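Local structure of fervidolysin (Fervidobacterium pennivorans, 1R6V) at residues D193-T207 with I347-E360. The protein degrades keratin into peptides as a subtilisin-like serine protease, letting the bacterium grow on native feathers. The protein carries 1 engineered substitution. Sequence-based numbering, arbitrary orientation.
Sequences DSSYGGSAGTHVAGT and ILSTVPGEDSIGYE. Engineered in segment 193-207: Ala200 (natural residue His).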
loop_
_atom_site.group_PDB
_atom_site.type_symbol
_atom_site.label_atom_id
_atom_site.label_comp_id
_atom_site.label_asym_id
_atom_site.label_seq_id
_atom_site.Cartn_x
_atom_site.Cartn_y
_atom_site.Cartn_z
ATOM N N ASP A 193 4.104 25.842 15.780
ATOM C CA ASP A 193 4.129 25.848 14.320
ATOM C C ASP A 193 5.003 24.686 13.832
ATOM O O ASP A 193 6.219 24.673 14.072
ATOM C CB ASP A 193 4.693 27.194 13.843
ATOM C CG ASP A 193 4.885 27.261 12.337
ATOM O OD1 ASP A 193 4.357 26.387 11.614
ATOM O OD2 ASP A 193 5.560 28.202 11.870
ATOM N N SER A 194 4.392 23.701 13.170
ATOM C CA SER A 194 5.150 22.560 12.653
ATOM C C SER A 194 5.002 22.475 11.141
ATOM O O SER A 194 5.216 21.422 10.559
ATOM C CB SER A 194 4.674 21.244 13.300
ATOM O OG SER A 194 3.289 21.031 13.080
ATOM N N SER A 195 4.701 23.607 10.508
ATOM C CA SER A 195 4.479 23.652 9.066
ATOM C C SER A 195 5.735 23.508 8.186
ATOM O O SER A 195 5.909 24.218 7.198
ATOM C CB SER A 195 3.692 24.935 8.709
ATOM O OG SER A 195 4.383 26.126 9.068
ATOM N N TYR A 196 6.596 22.560 8.537
ATOM C CA TYR A 196 7.825 22.320 7.789
ATOM C C TYR A 196 7.666 22.041 6.290
ATOM O O TYR A 196 8.524 22.432 5.493
ATOM C CB TYR A 196 8.588 21.158 8.426
ATOM C CG TYR A 196 9.025 21.419 9.845
ATOM C CD1 TYR A 196 10.045 22.325 10.119
ATOM C CD2 TYR A 196 8.397 20.792 10.918
ATOM C CE1 TYR A 196 10.426 22.603 11.422
ATOM C CE2 TYR A 196 8.768 21.069 12.225
ATOM C CZ TYR A 196 9.784 21.977 12.466
ATOM O OH TYR A 196 10.153 22.269 13.753
ATOM N N GLY A 197 6.579 21.378 5.901
ATOM C CA GLY A 197 6.389 21.027 4.501
ATOM C C GLY A 197 5.582 21.988 3.644
ATOM O O GLY A 197 5.387 21.748 2.453
ATOM N N GLY A 198 5.101 23.067 4.240
ATOM C CA GLY A 198 4.322 24.014 3.463
ATOM C C GLY A 198 3.009 24.334 4.147
ATOM O O GLY A 198 2.830 24.032 5.327
ATOM N N SER A 199 2.072 24.884 3.383
ATOM C CA SER A 199 0.785 25.327 3.916
ATOM C C SER A 199 -0.385 24.347 3.960
ATOM O O SER A 199 -1.338 24.585 4.695
ATOM C CB SER A 199 0.337 26.560 3.127
ATOM O OG SER A 199 0.060 26.190 1.780
ATOM N N ALA A 200 -0.317 23.258 3.198
ATOM C CA ALA A 200 -1.425 22.303 3.129
ATOM C C ALA A 200 -1.990 21.800 4.445
ATOM O O ALA A 200 -3.192 21.879 4.661
ATOM C CB ALA A 200 -1.040 21.120 2.264
ATOM N N GLY A 201 -1.130 21.285 5.313
ATOM C CA GLY A 201 -1.610 20.751 6.589
ATOM C C GLY A 201 -2.399 21.730 7.442
ATOM O O GLY A 201 -3.343 21.369 8.151
ATOM N N THR A 202 -2.007 22.997 7.399
ATOM C CA THR A 202 -2.715 24.019 8.176
ATOM C C THR A 202 -4.102 24.274 7.593
ATOM O O THR A 202 -5.067 24.482 8.329
ATOM C CB THR A 202 -1.939 25.340 8.167
ATOM O OG1 THR A 202 -0.634 25.113 8.709
ATOM C CG2 THR A 202 -2.638 26.397 9.012
ATOM N N HIS A 203 -4.188 24.274 6.264
ATOM C CA HIS A 203 -5.471 24.475 5.592
ATOM C C HIS A 203 -6.379 23.296 5.984
ATOM O O HIS A 203 -7.550 23.473 6.328
ATOM C CB HIS A 203 -5.242 24.557 4.073
ATOM C CG HIS A 203 -6.370 25.187 3.321
ATOM N ND1 HIS A 203 -7.457 24.469 2.871
ATOM C CD2 HIS A 203 -6.590 26.475 2.951
ATOM C CE1 HIS A 203 -8.296 25.282 2.257
ATOM N NE2 HIS A 203 -7.794 26.508 2.290
ATOM N N VAL A 204 -5.818 22.096 5.958
ATOM C CA VAL A 204 -6.535 20.882 6.347
ATOM C C VAL A 204 -7.033 20.996 7.788
ATOM O O VAL A 204 -8.205 20.732 8.081
ATOM C CB VAL A 204 -5.592 19.655 6.262
ATOM C CG1 VAL A 204 -6.255 18.425 6.897
ATOM C CG2 VAL A 204 -5.225 19.387 4.800
ATOM N N ALA A 205 -6.133 21.376 8.687
ATOM C CA ALA A 205 -6.467 21.515 10.096
ATOM C C ALA A 205 -7.631 22.482 10.331
ATOM O O ALA A 205 -8.512 22.206 11.134
ATOM C CB ALA A 205 -5.231 21.974 10.888
ATOM N N GLY A 206 -7.639 23.613 9.628
ATOM C CA GLY A 206 -8.725 24.569 9.808
ATOM C C GLY A 206 -10.074 24.037 9.333
ATOM O O GLY A 206 -11.088 24.280 9.965
ATOM N N THR A 207 -10.097 23.310 8.217
ATOM C CA THR A 207 -11.376 22.794 7.713
ATOM C C THR A 207 -11.979 21.809 8.693
ATOM O O THR A 207 -13.188 21.761 8.893
ATOM C CB THR A 207 -11.182 22.099 6.365
ATOM O OG1 THR A 207 -10.815 23.092 5.395
ATOM C CG2 THR A 207 -12.458 21.387 5.929
ATOM N N ILE A 347 -12.563 26.430 -1.132
ATOM C CA ILE A 347 -12.619 26.142 0.291
ATOM C C ILE A 347 -11.705 27.109 1.041
ATOM O O ILE A 347 -10.470 27.040 0.931
ATOM C CB ILE A 347 -12.155 24.701 0.596
ATOM C CG1 ILE A 347 -12.997 23.688 -0.194
ATOM C CG2 ILE A 347 -12.233 24.441 2.108
ATOM C CD1 ILE A 347 -14.506 23.805 0.019
ATOM N N LEU A 348 -12.329 27.983 1.824
ATOM C CA LEU A 348 -11.634 28.976 2.618
ATOM C C LEU A 348 -11.173 28.354 3.932
ATOM O O LEU A 348 -11.973 27.759 4.640
ATOM C CB LEU A 348 -12.573 30.152 2.916
ATOM C CG LEU A 348 -11.960 31.250 3.792
ATOM C CD1 LEU A 348 -10.748 31.852 3.066
ATOM C CD2 LEU A 348 -13.012 32.346 4.073
ATOM N N SER A 349 -9.882 28.483 4.233
ATOM C CA SER A 349 -9.344 27.953 5.480
ATOM C C SER A 349 -8.059 28.653 5.895
ATOM O O SER A 349 -7.553 29.542 5.203
ATOM C CB SER A 349 -9.090 26.457 5.373
ATOM O OG SER A 349 -8.850 25.917 6.683
ATOM N N THR A 350 -7.549 28.226 7.044
ATOM C CA THR A 350 -6.334 28.752 7.643
ATOM C C THR A 350 -5.055 28.361 6.894
ATOM O O THR A 350 -4.930 27.232 6.429
ATOM C CB THR A 350 -6.205 28.224 9.095
ATOM O OG1 THR A 350 -6.458 26.810 9.109
ATOM C CG2 THR A 350 -7.221 28.889 10.009
ATOM N N VAL A 351 -4.125 29.306 6.735
ATOM C CA VAL A 351 -2.833 28.980 6.135
ATOM C C VAL A 351 -1.801 29.593 7.077
ATOM O O VAL A 351 -2.119 30.499 7.854
ATOM C CB VAL A 351 -2.631 29.513 4.671
ATOM C CG1 VAL A 351 -3.645 28.856 3.734
ATOM C CG2 VAL A 351 -2.712 31.039 4.613
ATOM N N PRO A 352 -0.565 29.086 7.050
ATOM C CA PRO A 352 0.466 29.633 7.940
ATOM C C PRO A 352 0.676 31.125 7.721
ATOM O O PRO A 352 0.553 31.615 6.602
ATOM C CB PRO A 352 1.704 28.808 7.590
ATOM C CG PRO A 352 1.425 28.331 6.192
ATOM C CD PRO A 352 -0.023 27.994 6.226
ATOM N N GLY A 353 0.982 31.841 8.798
ATOM C CA GLY A 353 1.204 33.275 8.694
ATOM C C GLY A 353 2.459 33.649 7.914
ATOM O O GLY A 353 3.324 32.814 7.681
ATOM N N GLU A 354 2.569 34.919 7.535
ATOM C CA GLU A 354 3.706 35.404 6.757
ATOM C C GLU A 354 5.076 35.016 7.290
ATOM O O GLU A 354 5.976 34.716 6.509
ATOM C CB GLU A 354 3.628 36.921 6.618
ATOM C CG GLU A 354 2.437 37.387 5.801
ATOM C CD GLU A 354 2.536 38.852 5.431
ATOM O OE1 GLU A 354 3.667 39.318 5.179
ATOM O OE2 GLU A 354 1.491 39.530 5.377
ATOM N N ASP A 355 5.239 35.021 8.608
ATOM C CA ASP A 355 6.526 34.667 9.201
ATOM C C ASP A 355 6.554 33.253 9.766
ATOM O O ASP A 355 7.416 32.915 10.583
ATOM C CB ASP A 355 6.901 35.666 10.302
ATOM C CG ASP A 355 7.082 37.076 9.769
ATOM O OD1 ASP A 355 7.582 37.230 8.630
ATOM O OD2 ASP A 355 6.739 38.036 10.486
ATOM N N SER A 356 5.608 32.423 9.336
ATOM C CA SER A 356 5.564 31.043 9.798
ATOM C C SER A 356 6.445 30.179 8.898
ATOM O O SER A 356 6.767 30.573 7.780
ATOM C CB SER A 356 4.118 30.525 9.816
ATOM O OG SER A 356 3.384 31.157 10.861
ATOM N N ILE A 357 6.843 29.009 9.390
ATOM C CA ILE A 357 7.724 28.111 8.636
ATOM C C ILE A 357 7.195 27.752 7.255
ATOM O O ILE A 357 7.903 27.869 6.257
ATOM C CB ILE A 357 7.968 26.787 9.410
ATOM C CG1 ILE A 357 8.546 27.094 10.797
ATOM C CG2 ILE A 357 8.928 25.882 8.618
ATOM C CD1 ILE A 357 8.595 25.883 11.738
ATOM N N GLY A 358 5.940 27.316 7.203
ATOM C CA GLY A 358 5.356 26.914 5.935
ATOM C C GLY A 358 4.571 27.932 5.126
ATOM O O GLY A 358 3.715 27.546 4.330
ATOM N N TYR A 359 4.840 29.224 5.303
ATOM C CA TYR A 359 4.129 30.238 4.519
ATOM C C TYR A 359 4.237 30.036 2.995
ATOM O O TYR A 359 5.333 29.849 2.457
ATOM C CB TYR A 359 4.658 31.640 4.853
ATOM C CG TYR A 359 3.889 32.745 4.163
ATOM C CD1 TYR A 359 2.567 33.028 4.523
ATOM C CD2 TYR A 359 4.475 33.507 3.148
ATOM C CE1 TYR A 359 1.848 34.044 3.893
ATOM C CE2 TYR A 359 3.766 34.526 2.505
ATOM C CZ TYR A 359 2.454 34.788 2.884
ATOM O OH TYR A 359 1.738 35.780 2.250
ATOM N N GLU A 360 3.098 30.090 2.306
ATOM C CA GLU A 360 3.050 29.948 0.850
ATOM C C GLU A 360 2.079 30.964 0.260
ATOM O O GLU A 360 1.451 30.720 -0.781
ATOM C CB GLU A 360 2.605 28.546 0.443
ATOM C CG GLU A 360 3.562 27.447 0.853
ATOM C CD GLU A 360 3.260 26.159 0.132
ATOM O OE1 GLU A 360 3.213 26.187 -1.122
ATOM O OE2 GLU A 360 3.069 25.123 0.805
HETATM O O HOH W 1 1.753 22.593 0.933
HETATM O O HOH W 2 -12.720 25.202 5.530
#
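Asp193 OD2 bridges to the other loop, taking the Ile357 N-H on its syn lone pair (2.9 Å, 167°), while OD1 holds Ser195 in its own segment, receiving Ser195 OG and, in an Asx turn, Ser195 N. Ser195 OG in turn accepts from Gly358 N at 2.7 Å. With an alanine in place of Asp193, Ile357 N would probably lose this acceptor and Ser195 OG its anchor, free to turn away from Gly358. Further on, Glu360 OE2 accepts from Ser199 N (2.8 Å), and a water links that oxygen to the backbone N of Ala200, the engineered replacement for the charge-relay histidine.

Along the helix, two strand hydroxyls donate to carbonyls already used by helical bonds: Thr350 OG1 to Thr202 O from above its plane, and Ser349 OG to His203 O in plane (2.8 Å). A chi1 of -161°, which sets CG opposite the backbone N, lays the His203 ring against the strand, where Ser349 CB makes a CH-pi contact over its centre, 3.3 Å from the centroid.

Pro352 CD presses on Ser199 CB at 3.4 Å, closer than usual van der Waals contact. In this subtilisin-like catalytic domain helix 200-207 crosses strand 347-350 at 105°; strand 374-378 pairs with the latter, and its Tyr377 stacks on His203.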